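Local coordinates for gram-negative insecticidal protein (Chromobacterium piscinae, PDB 6FBM) that is an insecticidal toxin that probably attacks target-cell membranes through its MACPF part, as perforin-like pore formers do, with a beta-tripod part possibly serving receptor binding, at residues S187-M192 against Q196-T201; R391-A396 against D420-A425; A446-L451 against E499-S504. All blocks are in the same frame, centred on the assembly; numbering follows the deposited sequence.

Contact 1 (S187-M192 against Q196-T201); sequences SKTLKM and QSLSTT
L198 meets S187, T189 and M192; no ring, amide or other flat side chain takes part in the contact, which is read branch by branch. L198 supplies every close contact from residues 196-201: CG stands anti to the backbone N (chi1 179°), which carries the branched end out from the start of helix 198-209 toward the end of strand 179-187 and the loop after it. S187, the last residue of the strand, has OG 3.7 Å from L198 CD2, and M192 CE touches the same methyl, also at 3.7 Å. M192 crosses the leucine at about a right angle, its chain bent at the last torsion (chi3 76°). T189 offers its methyl rather than its hydroxyl, CG2 coming to 4.0 Å from L198 CG. The S187 hydroxyl that borders this apolar patch is satisfied by S232 OG. Just before L198, S197 takes the N-cap position, and the first helical turn closes with T201 N bonded to S197 O at 3.2 Å. In MACPF proteins, helices inserted between strands of the central sheet are the segments expected to unfurl into membrane hairpins, and this helix probably belongs to such a cluster. Around the contact, L198 also packs on T120 and S122 of strand 120-134 and on V77 of strand 64-78, while F228 and S227 of helix 220-230 touch S187 and M192.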
ATOM      1  N   SER A 187      -7.883  26.971 -35.040  1.00 16.43           N
ATOM      2  CA  SER A 187      -7.295  26.590 -36.317  1.00 16.79           C
ATOM      3  C   SER A 187      -7.255  27.806 -37.248  1.00 17.93           C
ATOM      4  O   SER A 187      -8.229  28.565 -37.344  1.00 17.60           O
ATOM      5  CB  SER A 187      -8.106  25.473 -36.956  1.00 16.69           C
ATOM      6  OG  SER A 187      -8.003  24.270 -36.225  1.00 16.91           O
ATOM      7  N   LYS A 188      -6.120  27.963 -37.925  1.00 18.33           N
ATOM      8  CA  LYS A 188      -5.955  28.910 -38.992  1.00 19.93           C
ATOM      9  C   LYS A 188      -6.287  28.155 -40.281  1.00 19.23           C
ATOM     10  O   LYS A 188      -5.386  27.613 -40.934  1.00 17.56           O
ATOM     11  CB  LYS A 188      -4.503  29.409 -38.978  1.00 22.88           C
ATOM     12  CG  LYS A 188      -4.336  30.604 -38.029  1.00 25.28           C
ATOM     13  CD  LYS A 188      -3.013  30.825 -37.296  1.00 27.54           C
ATOM     14  CE  LYS A 188      -1.782  30.317 -38.002  1.00 30.73           C
ATOM     15  NZ  LYS A 188      -0.567  31.026 -37.478  1.00 34.26           N
ATOM     16  N   THR A 189      -7.568  28.088 -40.642  1.00 19.16           N
ATOM     17  CA  THR A 189      -7.980  27.206 -41.741  1.00 20.51           C
ATOM     18  C   THR A 189      -7.458  27.638 -43.114  1.00 22.33           C
ATOM     19  O   THR A 189      -7.242  26.815 -43.989  1.00 22.02           O
ATOM     20  CB  THR A 189      -9.527  27.023 -41.875  1.00 20.85           C
ATOM     21  OG1 THR A 189     -10.172  28.279 -42.026  1.00 21.08           O
ATOM     22  CG2 THR A 189     -10.120  26.340 -40.691  1.00 20.85           C
ATOM     23  N   LEU A 190      -7.241  28.934 -43.288  1.00 25.28           N
ATOM     24  CA  LEU A 190      -6.721  29.493 -44.525  1.00 25.36           C
ATOM     25  C   LEU A 190      -5.308  28.995 -44.845  1.00 26.07           C
ATOM     26  O   LEU A 190      -4.859  29.110 -45.988  1.00 26.44           O
ATOM     27  CB  LEU A 190      -6.760  31.021 -44.517  1.00 24.10           C
ATOM     28  CG  LEU A 190      -8.059  31.718 -44.135  1.00 24.89           C
ATOM     29  CD1 LEU A 190      -7.884  33.224 -44.189  1.00 25.21           C
ATOM     30  CD2 LEU A 190      -9.249  31.212 -44.934  1.00 25.00           C
ATOM     31  N   LYS A 191      -4.615  28.430 -43.862  1.00 27.45           N
ATOM     32  CA  LYS A 191      -3.321  27.770 -44.089  1.00 30.02           C
ATOM     33  C   LYS A 191      -3.409  26.256 -44.283  1.00 32.33           C
ATOM     34  O   LYS A 191      -2.384  25.583 -44.240  1.00 34.42           O
ATOM     35  CB  LYS A 191      -2.369  28.078 -42.928  1.00 30.65           C
ATOM     36  CG  LYS A 191      -2.197  29.561 -42.653  1.00 30.10           C
ATOM     37  CD  LYS A 191      -0.993  29.855 -41.780  1.00 31.23           C
ATOM     38  CE  LYS A 191       0.333  29.766 -42.503  1.00 31.10           C
ATOM     39  NZ  LYS A 191       1.391  29.464 -41.503  1.00 31.27           N
ATOM     40  N   MET A 192      -4.593  25.721 -44.576  1.00 37.61           N
ATOM     41  CA  MET A 192      -4.898  24.319 -44.260  1.00 42.41           C
ATOM     42  C   MET A 192      -5.522  23.417 -45.352  1.00 54.66           C
ATOM     43  O   MET A 192      -6.317  22.521 -45.016  1.00 67.52           O
ATOM     44  CB  MET A 192      -5.801  24.323 -43.011  1.00 38.67           C
ATOM     45  CG  MET A 192      -5.271  23.648 -41.787  1.00 35.98           C
ATOM     46  SD  MET A 192      -6.600  23.461 -40.584  1.00 29.39           S
ATOM     47  CE  MET A 192      -7.524  22.103 -41.290  1.00 33.41           C
ATOM     48  N   GLN A 196     -11.624  18.948 -47.206  1.00 56.98           N
ATOM     49  CA  GLN A 196     -12.391  18.219 -46.169  1.00 47.77           C
ATOM     50  C   GLN A 196     -12.784  19.174 -45.030  1.00 40.45           C
ATOM     51  O   GLN A 196     -12.036  20.089 -44.713  1.00 35.81           O
ATOM     52  CB  GLN A 196     -11.521  17.073 -45.634  1.00 49.32           C
ATOM     53  CG  GLN A 196     -12.108  16.137 -44.579  1.00 51.64           C
ATOM     54  CD  GLN A 196     -11.054  15.128 -44.070  1.00 56.37           C
ATOM     55  OE1 GLN A 196     -10.838  14.991 -42.862  1.00 60.58           O
ATOM     56  NE2 GLN A 196     -10.381  14.437 -44.996  1.00 57.40           N
ATOM     57  N   SER A 197     -13.947  18.957 -44.411  1.00 35.53           N
ATOM     58  CA  SER A 197     -14.454  19.882 -43.367  1.00 31.45           C
ATOM     59  C   SER A 197     -13.519  19.880 -42.143  1.00 29.77           C
ATOM     60  O   SER A 197     -12.894  18.870 -41.838  1.00 29.89           O
ATOM     61  CB  SER A 197     -15.920  19.585 -42.979  1.00 29.44           C
ATOM     62  OG  SER A 197     -16.051  18.640 -41.920  1.00 28.47           O
ATOM     63  N   LEU A 198     -13.383  21.031 -41.492  1.00 28.62           N
ATOM     64  CA  LEU A 198     -12.508  21.214 -40.324  1.00 25.91           C
ATOM     65  C   LEU A 198     -12.963  20.313 -39.178  1.00 26.10           C
ATOM     66  O   LEU A 198     -12.131  19.687 -38.505  1.00 28.97           O
ATOM     67  CB  LEU A 198     -12.463  22.698 -39.897  1.00 24.59           C
ATOM     68  CG  LEU A 198     -11.638  23.204 -38.683  1.00 24.98           C
ATOM     69  CD1 LEU A 198     -12.268  22.826 -37.334  1.00 23.72           C
ATOM     70  CD2 LEU A 198     -10.186  22.718 -38.779  1.00 24.50           C
ATOM     71  N   SER A 199     -14.271  20.210 -38.983  1.00 24.89           N
ATOM     72  CA  SER A 199     -14.806  19.447 -37.872  1.00 24.54           C
ATOM     73  C   SER A 199     -14.461  17.946 -37.980  1.00 24.22           C
ATOM     74  O   SER A 199     -14.124  17.310 -36.970  1.00 24.93           O
ATOM     75  CB  SER A 199     -16.317  19.704 -37.721  1.00 24.77           C
ATOM     76  OG  SER A 199     -17.049  19.084 -38.769  1.00 25.11           O
ATOM     77  N   THR A 200     -14.515  17.407 -39.204  1.00 23.99           N
ATOM     78  CA  THR A 200     -14.122  16.026 -39.480  1.00 22.72           C
ATOM     79  C   THR A 200     -12.619  15.828 -39.256  1.00 22.28           C
ATOM     80  O   THR A 200     -12.206  14.862 -38.637  1.00 23.44           O
ATOM     81  CB  THR A 200     -14.553  15.604 -40.914  1.00 23.74           C
ATOM     82  OG1 THR A 200     -15.978  15.486 -40.969  1.00 22.16           O
ATOM     83  CG2 THR A 200     -13.937  14.246 -41.327  1.00 23.89           C
ATOM     84  N   THR A 201     -11.799  16.751 -39.747  1.00 21.88           N
ATOM     85  CA  THR A 201     -10.344  16.705 -39.506  1.00 21.62           C
ATOM     86  C   THR A 201     -10.019  16.742 -38.010  1.00 21.22           C
ATOM     87  O   THR A 201      -9.120  16.036 -37.547  1.00 19.99           O
ATOM     88  CB  THR A 201      -9.636  17.857 -40.229  1.00 21.06           C
ATOM     89  OG1 THR A 201     -10.087  17.890 -41.587  1.00 21.55           O
ATOM     90  CG2 THR A 201      -8.128  17.668 -40.216  1.00 20.56           C
TER

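Contact 2 (R391-A396 against D420-A425); sequences RVWDDA and DVMMLA
W393 and M422, with V392 and D420 beside them, make a sparse, mostly buried side-chain contact between two strands on either side of strand 403-410 and the residues that lead into them. Both 393-394 and 421-426 pair antiparallel with strand 403-410 in a small sheet of the C-terminal part, probably within the beta-tripod region. The chain turns a corner at V392, and there V392 and W393 both face C406 in a classic beta bulge. With the middle strand intervening, the CA atoms of W393 and M422 stay 9.3 Å apart and the side chains bridge the gap. M422 coils back on itself, its three torsions all close to -60°, and sets CE 4.1 Å from W393 CZ3; methyl and indole meet at a slant. The M422 side chain also touches C406 of strand 403-410 and V343 of strand 342-346. On W393 the NE1 hydrogen bonds to K465 O, which helps fix the rotation of the indole, and D395 N sits 4.0 Å above one face, offset toward the rim. V392 CG2 approaches D420 OD2 at 4.0 Å, with the two side chains at about a right angle. That carboxylate is occupied elsewhere: OD2 takes a salt bridge from R408 and a hydrogen bond from G485 N, so the valine methyl merely lies against a group already fixed. Beyond W393 the chain bends through an Asx turn, where D394 OD1 accepts A396 N at 3.3 Å and 153° through its anti lone pair.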
ATOM      1  N   ARG A 391      -3.847  35.136 -69.455  1.00 21.28           N
ATOM      2  CA  ARG A 391      -3.836  36.328 -70.266  1.00 22.43           C
ATOM      3  C   ARG A 391      -5.218  36.917 -70.430  1.00 22.15           C
ATOM      4  O   ARG A 391      -6.123  36.257 -70.887  1.00 23.06           O
ATOM      5  CB  ARG A 391      -3.265  36.051 -71.635  1.00 24.12           C
ATOM      6  CG  ARG A 391      -1.779  35.845 -71.645  1.00 26.05           C
ATOM      7  CD  ARG A 391      -1.165  36.248 -72.992  1.00 28.26           C
ATOM      8  NE  ARG A 391      -0.172  35.281 -73.441  1.00 28.82           N
ATOM      9  CZ  ARG A 391      -0.455  34.103 -73.989  1.00 31.16           C
ATOM     10  NH1 ARG A 391      -1.709  33.702 -74.157  1.00 34.74           N
ATOM     11  NH2 ARG A 391       0.530  33.295 -74.352  1.00 32.14           N
ATOM     12  N   VAL A 392      -5.349  38.179 -70.053  1.00 21.30           N
ATOM     13  CA  VAL A 392      -6.525  38.931 -70.361  1.00 21.79           C
ATOM     14  C   VAL A 392      -6.421  39.347 -71.840  1.00 21.77           C
ATOM     15  O   VAL A 392      -7.436  39.421 -72.531  1.00 20.73           O
ATOM     16  CB  VAL A 392      -6.648  40.169 -69.443  1.00 21.47           C
ATOM     17  CG1 VAL A 392      -7.904  40.972 -69.761  1.00 22.22           C
ATOM     18  CG2 VAL A 392      -6.726  39.740 -68.012  1.00 21.89           C
ATOM     19  N   TRP A 393      -5.188  39.606 -72.290  1.00 21.52           N
ATOM     20  CA  TRP A 393      -4.934  40.197 -73.598  1.00 21.61           C
ATOM     21  C   TRP A 393      -3.481  40.036 -73.984  1.00 21.92           C
ATOM     22  O   TRP A 393      -2.609  40.064 -73.130  1.00 19.97           O
ATOM     23  CB  TRP A 393      -5.242  41.688 -73.532  1.00 21.06           C
ATOM     24  CG  TRP A 393      -4.814  42.493 -74.715  1.00 21.57           C
ATOM     25  CD1 TRP A 393      -5.524  42.709 -75.861  1.00 22.22           C
ATOM     26  CD2 TRP A 393      -3.574  43.203 -74.874  1.00 22.20           C
ATOM     27  NE1 TRP A 393      -4.805  43.499 -76.726  1.00 21.99           N
ATOM     28  CE2 TRP A 393      -3.606  43.819 -76.148  1.00 22.12           C
ATOM     29  CE3 TRP A 393      -2.447  43.373 -74.076  1.00 21.58           C
ATOM     30  CZ2 TRP A 393      -2.550  44.588 -76.632  1.00 21.64           C
ATOM     31  CZ3 TRP A 393      -1.400  44.136 -74.562  1.00 21.83           C
ATOM     32  CH2 TRP A 393      -1.459  44.733 -75.824  1.00 21.93           C
ATOM     33  N   ASP A 394      -3.245  39.898 -75.287  1.00 23.97           N
ATOM     34  CA  ASP A 394      -1.916  40.069 -75.872  1.00 24.89           C
ATOM     35  C   ASP A 394      -1.995  40.809 -77.210  1.00 25.86           C
ATOM     36  O   ASP A 394      -3.089  41.051 -77.706  1.00 25.16           O
ATOM     37  CB  ASP A 394      -1.191  38.713 -75.999  1.00 24.24           C
ATOM     38  CG  ASP A 394      -2.005  37.668 -76.709  1.00 23.64           C
ATOM     39  OD1 ASP A 394      -2.138  37.732 -77.930  1.00 24.10           O
ATOM     40  OD2 ASP A 394      -2.504  36.758 -76.046  1.00 26.39           O
ATOM     41  N   ASP A 395      -0.825  41.156 -77.777  1.00 28.29           N
ATOM     42  CA  ASP A 395      -0.720  41.934 -79.036  1.00 27.48           C
ATOM     43  C   ASP A 395      -0.635  41.080 -80.308  1.00 28.79           C
ATOM     44  O   ASP A 395      -0.152  41.563 -81.338  1.00 27.53           O
ATOM     45  CB  ASP A 395       0.462  42.914 -78.977  1.00 26.68           C
ATOM     46  CG  ASP A 395       1.804  42.266 -79.337  1.00 28.31           C
ATOM     47  OD1 ASP A 395       2.088  41.144 -78.862  1.00 30.38           O
ATOM     48  OD2 ASP A 395       2.576  42.873 -80.116  1.00 28.44           O
ATOM     49  N   ALA A 396      -1.088  39.823 -80.251  1.00 31.05           N
ATOM     50  CA  ALA A 396      -1.103  38.953 -81.437  1.00 30.15           C
ATOM     51  C   ALA A 396      -1.915  39.630 -82.525  1.00 28.29           C
ATOM     52  O   ALA A 396      -3.060  40.058 -82.269  1.00 24.09           O
ATOM     53  CB  ALA A 396      -1.685  37.585 -81.098  1.00 30.23           C
ATOM     54  N   ASP A 420      -4.131  43.559 -62.100  1.00 10.40           N
ATOM     55  CA  ASP A 420      -3.423  42.859 -63.160  1.00 10.38           C
ATOM     56  C   ASP A 420      -2.013  43.381 -63.311  1.00 10.01           C
ATOM     57  O   ASP A 420      -1.648  44.384 -62.732  1.00  9.48           O
ATOM     58  CB  ASP A 420      -4.195  42.958 -64.473  1.00 10.32           C
ATOM     59  CG  ASP A 420      -5.518  42.222 -64.430  1.00 10.19           C
ATOM     60  OD1 ASP A 420      -5.669  41.277 -63.639  1.00  9.87           O
ATOM     61  OD2 ASP A 420      -6.422  42.590 -65.193  1.00 10.12           O
ATOM     62  N   VAL A 421      -1.250  42.662 -64.112  1.00 10.23           N
ATOM     63  CA  VAL A 421       0.144  42.946 -64.380  1.00 10.41           C
ATOM     64  C   VAL A 421       0.353  42.954 -65.878  1.00 10.78           C
ATOM     65  O   VAL A 421       0.014  41.982 -66.564  1.00 11.39           O
ATOM     66  CB  VAL A 421       1.022  41.842 -63.782  1.00 10.19           C
ATOM     67  CG1 VAL A 421       2.470  42.046 -64.166  1.00  9.88           C
ATOM     68  CG2 VAL A 421       0.842  41.795 -62.266  1.00 10.28           C
ATOM     69  N   MET A 422       0.895  44.045 -66.388  1.00 11.28           N
ATOM     70  CA  MET A 422       1.242  44.144 -67.793  1.00 11.56           C
ATOM     71  C   MET A 422       2.661  43.671 -67.957  1.00 12.02           C
ATOM     72  O   MET A 422       3.502  43.940 -67.115  1.00 11.71           O
ATOM     73  CB  MET A 422       1.164  45.585 -68.280  1.00 11.30           C
ATOM     74  CG  MET A 422      -0.203  46.206 -68.170  1.00 11.05           C
ATOM     75  SD  MET A 422      -1.481  45.367 -69.083  1.00 10.22           S
ATOM     76  CE  MET A 422      -0.898  45.483 -70.755  1.00 10.23           C
ATOM     77  N   MET A 423       2.898  42.987 -69.068  1.00 13.36           N
ATOM     78  CA  MET A 423       4.219  42.584 -69.510  1.00 14.37           C
ATOM     79  C   MET A 423       4.404  43.220 -70.880  1.00 14.86           C
ATOM     80  O   MET A 423       3.711  42.853 -71.830  1.00 16.52           O
ATOM     81  CB  MET A 423       4.321  41.054 -69.589  1.00 14.54           C
ATOM     82  CG  MET A 423       4.163  40.345 -68.246  1.00 14.77           C
ATOM     83  SD  MET A 423       5.434  40.729 -67.025  1.00 14.82           S
ATOM     84  CE  MET A 423       6.847  39.825 -67.656  1.00 13.54           C
ATOM     85  N   LEU A 424       5.333  44.165 -70.964  1.00 15.09           N
ATOM     86  CA  LEU A 424       5.434  45.083 -72.090  1.00 14.61           C
ATOM     87  C   LEU A 424       6.833  45.025 -72.715  1.00 15.92           C
ATOM     88  O   LEU A 424       7.844  45.129 -72.012  1.00 14.79           O
ATOM     89  CB  LEU A 424       5.128  46.505 -71.639  1.00 13.85           C
ATOM     90  CG  LEU A 424       3.768  46.737 -70.963  1.00 13.77           C
ATOM     91  CD1 LEU A 424       3.703  48.120 -70.327  1.00 13.51           C
ATOM     92  CD2 LEU A 424       2.601  46.575 -71.906  1.00 13.36           C
ATOM     93  N   ALA A 425       6.863  44.805 -74.034  1.00 17.33           N
ATOM     94  CA  ALA A 425       8.059  44.863 -74.857  1.00 19.65           C
ATOM     95  C   ALA A 425       8.942  43.662 -74.577  1.00 21.74           C
ATOM     96  O   ALA A 425      10.152  43.797 -74.362  1.00 21.22           O
ATOM     97  CB  ALA A 425       8.807  46.174 -74.655  1.00 19.26           C
TER

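Contact 3 (A446-L451 against E499-S504); sequences ADVQTL and ERLRGS
L501 and R502, where the chain leaves helix 495-500, pack against D447 at the end of strand 445-447, V448 in the link after it and L451 of strand 450-457. The exit is a type II beta turn over L501-S504, closed by S504 N on L501 O at 3.2 Å; on the other side, Q449 and T450 both face G473 in a classic beta bulge. In sequence order, E499 comes first. It does not reach the strands but positions the arginine that does: E499 OE2 and R502 NE form a salt bridge at 2.9 Å, met on the syn side with the oxygen 35° out of the guanidinium plane, and weak bonds run from NE and NH2 to OE1. L501 is the apolar centre. Its CD1 meets L451 tip to tip, 3.9 Å from L451 CD2, and lies 4.0 Å from V448 CG1, so one methyl joins residues on either side of the bulge; W470 and P472 of strand 468-473 extend this buried patch. R502 then runs its aliphatic part past the carboxylate of D447, with CG 3.4 Å from D447 OD2. A bend in the chain (chi3 46°) carries the guanidinium to E499, leaving its plane 75° from that of the D447 carboxylate. Opposite charges therefore lie near each other without direct pairing, which probably still favours the contact; a water that donates to D447 OD2 and accepts only a weak bond from R502 NH1 spans part of the gap. G503 has positive phi, where a side chain would jam against the carbonyl of R502. Its backbone is tied across by a second water, which gives a proton to D447 OD1 at 2.8 Å and accepts one from G503 N at 2.9 Å.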
ATOM      1  N   ALA A 446     -14.082  42.791 -51.288  1.00 24.95           N
ATOM      2  CA  ALA A 446     -15.406  43.053 -51.853  1.00 25.01           C
ATOM      3  C   ALA A 446     -15.318  42.890 -53.365  1.00 24.78           C
ATOM      4  O   ALA A 446     -14.371  43.386 -53.982  1.00 25.30           O
ATOM      5  CB  ALA A 446     -15.847  44.461 -51.508  1.00 24.04           C
ATOM      6  N   ASP A 447     -16.308  42.219 -53.956  1.00 24.06           N
ATOM      7  CA  ASP A 447     -16.411  42.106 -55.420  1.00 25.05           C
ATOM      8  C   ASP A 447     -16.349  43.481 -56.069  1.00 25.36           C
ATOM      9  O   ASP A 447     -16.807  44.474 -55.486  1.00 24.58           O
ATOM     10  CB  ASP A 447     -17.738  41.441 -55.829  1.00 24.64           C
ATOM     11  CG  ASP A 447     -17.839  39.994 -55.383  1.00 24.91           C
ATOM     12  OD1 ASP A 447     -16.786  39.335 -55.172  1.00 24.38           O
ATOM     13  OD2 ASP A 447     -18.988  39.521 -55.276  1.00 24.36           O
ATOM     14  N   VAL A 448     -15.776  43.552 -57.270  1.00 25.87           N
ATOM     15  CA  VAL A 448     -15.669  44.847 -57.953  1.00 24.80           C
ATOM     16  C   VAL A 448     -17.084  45.339 -58.300  1.00 24.30           C
ATOM     17  O   VAL A 448     -17.920  44.573 -58.757  1.00 23.37           O
ATOM     18  CB  VAL A 448     -14.757  44.797 -59.188  1.00 24.01           C
ATOM     19  CG1 VAL A 448     -14.730  46.137 -59.897  1.00 23.72           C
ATOM     20  CG2 VAL A 448     -13.343  44.430 -58.779  1.00 24.61           C
ATOM     21  N   GLN A 449     -17.324  46.621 -58.022  1.00 25.39           N
ATOM     22  CA  GLN A 449     -18.599  47.281 -58.295  1.00 26.13           C
ATOM     23  C   GLN A 449     -18.481  48.274 -59.456  1.00 28.20           C
ATOM     24  O   GLN A 449     -19.248  48.206 -60.418  1.00 31.64           O
ATOM     25  CB  GLN A 449     -19.109  47.961 -57.035  1.00 23.90           C
ATOM     26  CG  GLN A 449     -19.551  46.960 -55.988  1.00 23.06           C
ATOM     27  CD  GLN A 449     -20.334  47.583 -54.860  1.00 24.22           C
ATOM     28  OE1 GLN A 449     -19.981  48.650 -54.336  1.00 22.25           O
ATOM     29  NE2 GLN A 449     -21.438  46.923 -54.493  1.00 24.87           N
ATOM     30  N   THR A 450     -17.496  49.163 -59.366  1.00 28.50           N
ATOM     31  CA  THR A 450     -17.228  50.131 -60.409  1.00 27.32           C
ATOM     32  C   THR A 450     -15.896  49.853 -61.090  1.00 27.83           C
ATOM     33  O   THR A 450     -15.013  49.190 -60.542  1.00 25.37           O
ATOM     34  CB  THR A 450     -17.142  51.534 -59.821  1.00 28.31           C
ATOM     35  OG1 THR A 450     -16.119  51.559 -58.818  1.00 31.91           O
ATOM     36  CG2 THR A 450     -18.474  51.925 -59.196  1.00 30.82           C
ATOM     37  N   LEU A 451     -15.780  50.384 -62.306  1.00 27.30           N
ATOM     38  CA  LEU A 451     -14.539  50.435 -63.061  1.00 25.00           C
ATOM     39  C   LEU A 451     -14.495  51.852 -63.632  1.00 25.31           C
ATOM     40  O   LEU A 451     -15.324  52.211 -64.456  1.00 26.15           O
ATOM     41  CB  LEU A 451     -14.537  49.372 -64.157  1.00 23.31           C
ATOM     42  CG  LEU A 451     -14.330  47.910 -63.699  1.00 22.20           C
ATOM     43  CD1 LEU A 451     -14.820  46.893 -64.719  1.00 20.66           C
ATOM     44  CD2 LEU A 451     -12.860  47.638 -63.391  1.00 23.32           C
ATOM     45  N   GLU A 499     -19.262  41.769 -64.059  1.00 32.27           N
ATOM     46  CA  GLU A 499     -19.573  40.378 -63.708  1.00 34.61           C
ATOM     47  C   GLU A 499     -18.435  39.416 -64.007  1.00 35.00           C
ATOM     48  O   GLU A 499     -18.178  38.490 -63.227  1.00 34.95           O
ATOM     49  CB  GLU A 499     -20.836  39.872 -64.445  1.00 37.24           C
ATOM     50  CG  GLU A 499     -22.063  39.769 -63.565  1.00 38.96           C
ATOM     51  CD  GLU A 499     -21.874  38.750 -62.453  1.00 39.77           C
ATOM     52  OE1 GLU A 499     -21.570  37.566 -62.740  1.00 35.93           O
ATOM     53  OE2 GLU A 499     -22.031  39.158 -61.285  1.00 41.80           O
ATOM     54  N   ARG A 500     -17.768  39.632 -65.135  1.00 31.97           N
ATOM     55  CA  ARG A 500     -16.639  38.804 -65.544  1.00 33.16           C
ATOM     56  C   ARG A 500     -15.540  38.760 -64.470  1.00 30.70           C
ATOM     57  O   ARG A 500     -14.891  37.732 -64.296  1.00 27.94           O
ATOM     58  CB  ARG A 500     -16.088  39.295 -66.895  1.00 36.16           C
ATOM     59  CG  ARG A 500     -14.790  38.654 -67.380  1.00 39.44           C
ATOM     60  CD  ARG A 500     -14.886  37.134 -67.541  1.00 43.82           C
ATOM     61  NE  ARG A 500     -15.437  36.766 -68.851  1.00 48.03           N
ATOM     62  CZ  ARG A 500     -14.777  36.856 -70.016  1.00 51.31           C
ATOM     63  NH1 ARG A 500     -13.524  37.307 -70.063  1.00 52.64           N
ATOM     64  NH2 ARG A 500     -15.371  36.508 -71.147  1.00 53.67           N
ATOM     65  N   LEU A 501     -15.371  39.866 -63.742  1.00 30.02           N
ATOM     66  CA  LEU A 501     -14.373  39.976 -62.679  1.00 32.75           C
ATOM     67  C   LEU A 501     -14.734  39.236 -61.391  1.00 33.79           C
ATOM     68  O   LEU A 501     -13.877  39.021 -60.551  1.00 34.26           O
ATOM     69  CB  LEU A 501     -14.135  41.467 -62.329  1.00 32.56           C
ATOM     70  CG  LEU A 501     -13.638  42.411 -63.417  1.00 31.85           C
ATOM     71  CD1 LEU A 501     -13.332  43.785 -62.852  1.00 30.75           C
ATOM     72  CD2 LEU A 501     -12.424  41.833 -64.151  1.00 31.29           C
ATOM     73  N   ARG A 502     -16.005  38.882 -61.210  1.00 34.72           N
ATOM     74  CA  ARG A 502     -16.498  38.297 -59.949  1.00 32.91           C
ATOM     75  C   ARG A 502     -15.944  36.896 -59.752  1.00 28.83           C
ATOM     76  O   ARG A 502     -15.983  36.081 -60.656  1.00 27.36           O
ATOM     77  CB  ARG A 502     -18.021  38.313 -59.891  1.00 34.53           C
ATOM     78  CG  ARG A 502     -18.571  38.314 -58.459  1.00 37.55           C
ATOM     79  CD  ARG A 502     -20.128  38.346 -58.419  1.00 39.82           C
ATOM     80  NE  ARG A 502     -20.775  37.398 -59.357  1.00 43.69           N
ATOM     81  CZ  ARG A 502     -21.315  36.205 -59.076  1.00 43.66           C
ATOM     82  NH1 ARG A 502     -21.386  35.752 -57.826  1.00 45.15           N
ATOM     83  NH2 ARG A 502     -21.827  35.493 -60.068  1.00 41.45           N
ATOM     84  N   GLY A 503     -15.388  36.634 -58.571  1.00 26.88           N
ATOM     85  CA  GLY A 503     -14.715  35.369 -58.278  1.00 26.45           C
ATOM     86  C   GLY A 503     -13.230  35.341 -58.581  1.00 25.59           C
ATOM     87  O   GLY A 503     -12.549  34.424 -58.157  1.00 29.49           O
ATOM     88  N   SER A 504     -12.721  36.334 -59.297  1.00 23.78           N
ATOM     89  CA  SER A 504     -11.325  36.390 -59.734  1.00 22.71           C
ATOM     90  C   SER A 504     -10.620  37.655 -59.242  1.00 21.06           C
ATOM     91  O   SER A 504      -9.575  37.586 -58.620  1.00 21.00           O
ATOM     92  CB  SER A 504     -11.275  36.347 -61.252  1.00 22.86           C
ATOM     93  OG  SER A 504     -11.572  35.056 -61.715  1.00 24.18           O
TER
HETATM   94  O   HOH W   1     -20.590  37.558 -55.177  1.00 13.23           O
HETATM   95  O   HOH W   2     -14.655  38.883 -56.860  1.00 17.06           O

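From the N terminus the chain meets the three contacts in series, none enclosing or crossing another. Contact 1 comes first, within the MACPF range; its segments are only three residues apart, and it folds the ten-residue loop after strand 179-187 against the start of helix 198-209. Contacts 2 and 3 come later, both in the Vps62-like range. Contact 2 closes 23 residues, including the strand between its partners, and contact 3 closes 47, bringing the exit of helix 495-500 back to strands 445-447 and 450-457. With centres about 20 Å apart, contacts 2 and 3 are the nearer pair, without touching, and each joins separate strands or a helix end within the C-terminal part.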